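Local structure of xylanase and alpha-amylase inhibitor protein (Scadoxus multiflorus, 3MU7) at residues A196-A208 against S237-G249. The protein probably inhibits xylanases and alpha-amylases and has a TIM-barrel fold of glycosyl hydrolase family 18. Sequence-based numbering, arbitrary orientation.
Sequences ALMNAWKEWSMKA and SVFPNAQDSTKFG
K247 reaches across to the C-terminal end of helix 196-207, where its ammonium group is held by main-chain carbonyls of the last turn and of A208 just beyond it. K247 NZ donates to A208 O at 2.7 Å and to S205 O at 2.9 Å, with a weak third bond to M206 O; NZ stands 45° out of the S205 carbonyl plane. The chain is extended beyond CG, its CD and CE running past S205 O. Carbonyls gathered at a helix C-terminus would favour such a positive charge; a methionine in its place would probably leave these oxygens without their charged donor. Water bridges add two polar links: one water joins S205 O to S245 OG, another lies in the ring plane of W201 between NE1 and N241 O. S245 OG also accepts from K247 N at 3.0 Å, an ST turn. The apolar part centres on W201, whose CG lies anti to the backbone N (chi1 162°), which lays the indole against A242 and S245. A242 CB sits over one face near its rim, 4.0 Å from W201 CZ2, while S205 CB flanks the opposite face, also near the rim; W201 CH2 meets the edge of the F248 ring. Farther along, M198 bends to bring CE 3.7 Å from N241 CB, and L197 CD2 touches V238 CG2. With W201, V238 and F248 also resting on L215 of strand 213-218, this is the packing of neighbouring outer helices against a TIM barrel, the axes of segments 196-207 and 237-242 lying at 26°.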
loop_
_atom_site.group_PDB
_atom_site.type_symbol
_atom_site.label_atom_id
_atom_site.label_comp_id
_atom_site.label_asym_id
_atom_site.label_seq_id
_atom_site.Cartn_x
_atom_site.Cartn_y
_atom_site.Cartn_z
ATOM N N ALA A 196 7.927 22.118 1.861
ATOM C CA ALA A 196 7.951 21.257 0.670
ATOM C C ALA A 196 6.938 20.128 0.782
ATOM O O ALA A 196 6.303 19.806 -0.189
ATOM C CB ALA A 196 9.290 20.706 0.405
ATOM N N LEU A 197 6.816 19.567 1.982
ATOM C CA LEU A 197 5.816 18.546 2.262
ATOM C C LEU A 197 4.420 19.090 2.004
ATOM O O LEU A 197 3.625 18.466 1.297
ATOM C CB LEU A 197 5.933 18.066 3.711
ATOM C CG LEU A 197 4.795 17.184 4.245
ATOM C CD1 LEU A 197 4.673 15.877 3.462
ATOM C CD2 LEU A 197 4.986 16.906 5.726
ATOM N N MET A 198 4.121 20.255 2.565
ATOM C CA MET A 198 2.776 20.794 2.447
ATOM C C MET A 198 2.455 21.240 1.021
ATOM O O MET A 198 1.325 21.073 0.568
ATOM C CB MET A 198 2.529 21.892 3.479
ATOM C CG MET A 198 2.532 21.379 4.931
ATOM S SD MET A 198 1.572 19.871 5.275
ATOM C CE MET A 198 -0.105 20.457 5.065
ATOM N N ASN A 199 3.450 21.762 0.307
ATOM C CA ASN A 199 3.284 22.087 -1.112
ATOM C C ASN A 199 2.969 20.841 -1.941
ATOM O O ASN A 199 2.067 20.860 -2.773
ATOM C CB ASN A 199 4.523 22.798 -1.669
ATOM C CG ASN A 199 4.654 24.227 -1.170
ATOM O OD1 ASN A 199 3.677 24.852 -0.759
ATOM N ND2 ASN A 199 5.872 24.753 -1.215
ATOM N N ALA A 200 3.699 19.757 -1.693
ATOM C CA ALA A 200 3.453 18.488 -2.382
ATOM C C ALA A 200 2.075 17.913 -2.028
ATOM O O ALA A 200 1.331 17.485 -2.913
ATOM C CB ALA A 200 4.560 17.491 -2.071
ATOM N N TRP A 201 1.720 17.929 -0.746
ATOM C CA TRP A 201 0.383 17.495 -0.344
ATOM C C TRP A 201 -0.707 18.282 -1.063
ATOM O O TRP A 201 -1.679 17.699 -1.537
ATOM C CB TRP A 201 0.167 17.618 1.167
ATOM C CG TRP A 201 -1.306 17.593 1.506
ATOM C CD1 TRP A 201 -2.090 18.660 1.849
ATOM C CD2 TRP A 201 -2.176 16.458 1.464
ATOM N NE1 TRP A 201 -3.387 18.255 2.041
ATOM C CE2 TRP A 201 -3.469 16.906 1.815
ATOM C CE3 TRP A 201 -1.985 15.101 1.172
ATOM C CZ2 TRP A 201 -4.568 16.044 1.887
ATOM C CZ3 TRP A 201 -3.078 14.244 1.241
ATOM C CH2 TRP A 201 -4.351 14.719 1.599
ATOM N N LYS A 202 -0.565 19.597 -1.152
ATOM C CA LYS A 202 -1.576 20.429 -1.794
ATOM C C LYS A 202 -1.778 20.011 -3.229
ATOM O O LYS A 202 -2.875 19.900 -3.695
ATOM C CB LYS A 202 -1.226 21.944 -1.697
ATOM C CG LYS A 202 -1.490 22.568 -0.337
ATOM C CD LYS A 202 -1.038 24.047 -0.228
ATOM C CE LYS A 202 -0.428 24.299 1.148
ATOM N NZ LYS A 202 -1.027 25.398 1.736
ATOM N N GLU A 203 -0.665 19.763 -3.903
ATOM C CA GLU A 203 -0.763 19.329 -5.286
ATOM C C GLU A 203 -1.434 17.958 -5.436
ATOM O O GLU A 203 -2.323 17.791 -6.271
ATOM C CB GLU A 203 0.587 19.343 -6.001
ATOM C CG GLU A 203 0.396 19.018 -7.467
ATOM C CD GLU A 203 1.569 19.342 -8.356
ATOM O OE1 GLU A 203 2.725 19.379 -7.889
ATOM O OE2 GLU A 203 1.310 19.543 -9.554
ATOM N N TRP A 204 -0.999 16.984 -4.636
ATOM C CA TRP A 204 -1.591 15.644 -4.679
ATOM C C TRP A 204 -3.081 15.679 -4.367
ATOM O O TRP A 204 -3.886 15.076 -5.079
ATOM C CB TRP A 204 -0.860 14.689 -3.737
ATOM C CG TRP A 204 0.421 14.183 -4.314
ATOM C CD1 TRP A 204 1.679 14.668 -4.089
ATOM C CD2 TRP A 204 0.565 13.100 -5.229
ATOM N NE1 TRP A 204 2.600 13.950 -4.811
ATOM C CE2 TRP A 204 1.942 12.979 -5.521
ATOM C CE3 TRP A 204 -0.339 12.220 -5.838
ATOM C CZ2 TRP A 204 2.435 12.007 -6.391
ATOM C CZ3 TRP A 204 0.149 11.262 -6.700
ATOM C CH2 TRP A 204 1.527 11.162 -6.972
ATOM N N SER A 205 -3.452 16.406 -3.318
ATOM C CA SER A 205 -4.853 16.456 -2.933
ATOM C C SER A 205 -5.706 17.169 -3.985
ATOM O O SER A 205 -6.864 16.810 -4.169
ATOM C CB SER A 205 -5.034 17.065 -1.542
ATOM O OG SER A 205 -4.472 18.357 -1.470
ATOM N N MET A 206 -5.134 18.138 -4.694
ATOM C CA MET A 206 -5.873 18.825 -5.751
ATOM C C MET A 206 -5.984 17.998 -7.031
ATOM O O MET A 206 -7.047 17.951 -7.654
ATOM C CB MET A 206 -5.229 20.170 -6.079
ATOM C CG MET A 206 -6.090 21.062 -6.962
ATOM S SD MET A 206 -5.199 22.508 -7.548
ATOM C CE MET A 206 -4.873 22.052 -9.242
ATOM N N LYS A 207 -4.892 17.357 -7.431
ATOM C CA LYS A 207 -4.799 16.796 -8.777
ATOM C C LYS A 207 -4.979 15.288 -8.903
ATOM O O LYS A 207 -5.334 14.805 -9.974
ATOM C CB LYS A 207 -3.476 17.199 -9.426
ATOM C CG LYS A 207 -3.265 18.697 -9.520
ATOM C CD LYS A 207 -2.024 19.021 -10.334
ATOM C CE LYS A 207 -1.863 20.521 -10.542
ATOM N NZ LYS A 207 -2.867 21.062 -11.493
ATOM N N ALA A 208 -4.715 14.534 -7.839
ATOM C CA ALA A 208 -4.776 13.075 -7.951
ATOM C C ALA A 208 -6.214 12.629 -8.148
ATOM O O ALA A 208 -7.094 12.980 -7.362
ATOM C CB ALA A 208 -4.177 12.425 -6.732
ATOM N N SER A 237 1.165 20.002 12.442
ATOM C CA SER A 237 1.452 20.737 11.202
ATOM C C SER A 237 0.805 20.200 10.037
ATOM O O SER A 237 0.577 21.020 9.074
ATOM C CB SER A 237 2.914 20.668 10.868
ATOM O OG SER A 237 3.711 21.235 11.818
ATOM N N VAL A 238 0.477 18.930 9.958
ATOM C CA VAL A 238 -0.103 18.372 8.724
ATOM C C VAL A 238 -1.604 18.272 8.812
ATOM O O VAL A 238 -2.297 18.675 7.859
ATOM C CB VAL A 238 0.486 16.932 8.475
ATOM C CG1 VAL A 238 -0.222 16.236 7.260
ATOM C CG2 VAL A 238 1.975 17.007 8.227
ATOM N N PHE A 239 -2.151 17.756 9.875
ATOM C CA PHE A 239 -3.561 17.486 9.979
ATOM C C PHE A 239 -4.535 18.648 9.776
ATOM O O PHE A 239 -5.504 18.460 9.128
ATOM C CB PHE A 239 -3.931 16.702 11.222
ATOM C CG PHE A 239 -3.444 15.252 11.206
ATOM C CD1 PHE A 239 -2.867 14.685 10.083
ATOM C CD2 PHE A 239 -3.550 14.490 12.305
ATOM C CE1 PHE A 239 -2.420 13.368 10.099
ATOM C CE2 PHE A 239 -3.085 13.160 12.321
ATOM C CZ PHE A 239 -2.531 12.641 11.228
ATOM N N PRO A 240 -4.294 19.838 10.352
ATOM C CA PRO A 240 -5.268 20.926 10.152
ATOM C C PRO A 240 -5.438 21.260 8.666
ATOM O O PRO A 240 -6.528 21.346 8.253
ATOM C CB PRO A 240 -4.655 22.102 10.942
ATOM C CG PRO A 240 -3.853 21.421 12.020
ATOM C CD PRO A 240 -3.234 20.231 11.297
ATOM N N ASN A 241 -4.382 21.372 7.911
ATOM C CA ASN A 241 -4.542 21.656 6.472
ATOM C C ASN A 241 -5.038 20.408 5.708
ATOM O O ASN A 241 -5.920 20.517 4.944
ATOM C CB ASN A 241 -3.242 22.177 5.909
ATOM C CG ASN A 241 -3.414 22.933 4.619
ATOM O OD1 ASN A 241 -4.457 22.934 4.065
ATOM N ND2 ASN A 241 -2.409 23.712 4.251
ATOM N N ALA A 242 -4.466 19.251 5.972
ATOM C CA ALA A 242 -4.899 18.045 5.279
ATOM C C ALA A 242 -6.366 17.766 5.446
ATOM O O ALA A 242 -7.017 17.396 4.538
ATOM C CB ALA A 242 -4.082 16.851 5.749
ATOM N N GLN A 243 -6.877 17.934 6.646
ATOM C CA GLN A 243 -8.294 17.699 6.929
ATOM C C GLN A 243 -9.236 18.656 6.195
ATOM O O GLN A 243 -10.439 18.401 6.122
ATOM C CB GLN A 243 -8.560 17.728 8.439
ATOM C CG GLN A 243 -8.156 16.444 9.143
ATOM C CD GLN A 243 -7.939 16.608 10.640
ATOM O OE1 GLN A 243 -8.346 17.602 11.243
ATOM N NE2 GLN A 243 -7.292 15.621 11.244
ATOM N N ASP A 244 -8.690 19.740 5.646
ATOM C CA ASP A 244 -9.474 20.676 4.835
ATOM C C ASP A 244 -9.733 20.141 3.417
ATOM O O ASP A 244 -10.522 20.721 2.660
ATOM C CB ASP A 244 -8.794 22.048 4.778
ATOM C CG ASP A 244 -9.722 23.136 4.272
ATOM O OD1 ASP A 244 -10.821 23.307 4.849
ATOM O OD2 ASP A 244 -9.353 23.823 3.296
ATOM N N SER A 245 -9.070 19.044 3.057
ATOM C CA SER A 245 -9.301 18.407 1.767
ATOM C C SER A 245 -10.394 17.352 1.836
ATOM O O SER A 245 -10.403 16.496 2.725
ATOM C CB SER A 245 -8.022 17.767 1.236
ATOM O OG SER A 245 -8.311 17.000 0.076
ATOM N N THR A 246 -11.301 17.409 0.865
ATOM C CA THR A 246 -12.352 16.407 0.722
ATOM C C THR A 246 -11.780 15.027 0.380
ATOM O O THR A 246 -12.458 14.012 0.530
ATOM C CB THR A 246 -13.380 16.819 -0.358
ATOM O OG1 THR A 246 -12.707 17.017 -1.606
ATOM C CG2 THR A 246 -14.098 18.108 0.040
ATOM N N LYS A 247 -10.526 15.004 -0.069
ATOM C CA LYS A 247 -9.851 13.761 -0.424
ATOM C C LYS A 247 -9.001 13.177 0.699
ATOM O O LYS A 247 -8.409 12.122 0.518
ATOM C CB LYS A 247 -8.958 13.966 -1.649
ATOM C CG LYS A 247 -9.683 14.139 -2.962
ATOM C CD LYS A 247 -8.665 14.152 -4.084
ATOM C CE LYS A 247 -9.247 14.692 -5.363
ATOM N NZ LYS A 247 -8.144 15.196 -6.211
ATOM N N PHE A 248 -8.905 13.849 1.844
ATOM C CA PHE A 248 -8.032 13.364 2.913
ATOM C C PHE A 248 -8.480 11.989 3.396
ATOM O O PHE A 248 -9.583 11.832 3.909
ATOM C CB PHE A 248 -8.021 14.345 4.084
ATOM C CG PHE A 248 -7.235 13.862 5.270
ATOM C CD1 PHE A 248 -5.859 13.710 5.192
ATOM C CD2 PHE A 248 -7.873 13.566 6.469
ATOM C CE1 PHE A 248 -5.126 13.274 6.289
ATOM C CE2 PHE A 248 -7.148 13.124 7.573
ATOM C CZ PHE A 248 -5.770 12.979 7.482
ATOM N N GLY A 249 -7.621 10.988 3.218
ATOM C CA GLY A 249 -7.965 9.623 3.605
ATOM C C GLY A 249 -7.457 9.233 4.979
ATOM O O GLY A 249 -8.057 8.397 5.658
HETATM O O HOH W 1 -5.554 20.129 2.175
HETATM O O HOH W 2 -8.819 18.158 -2.356
#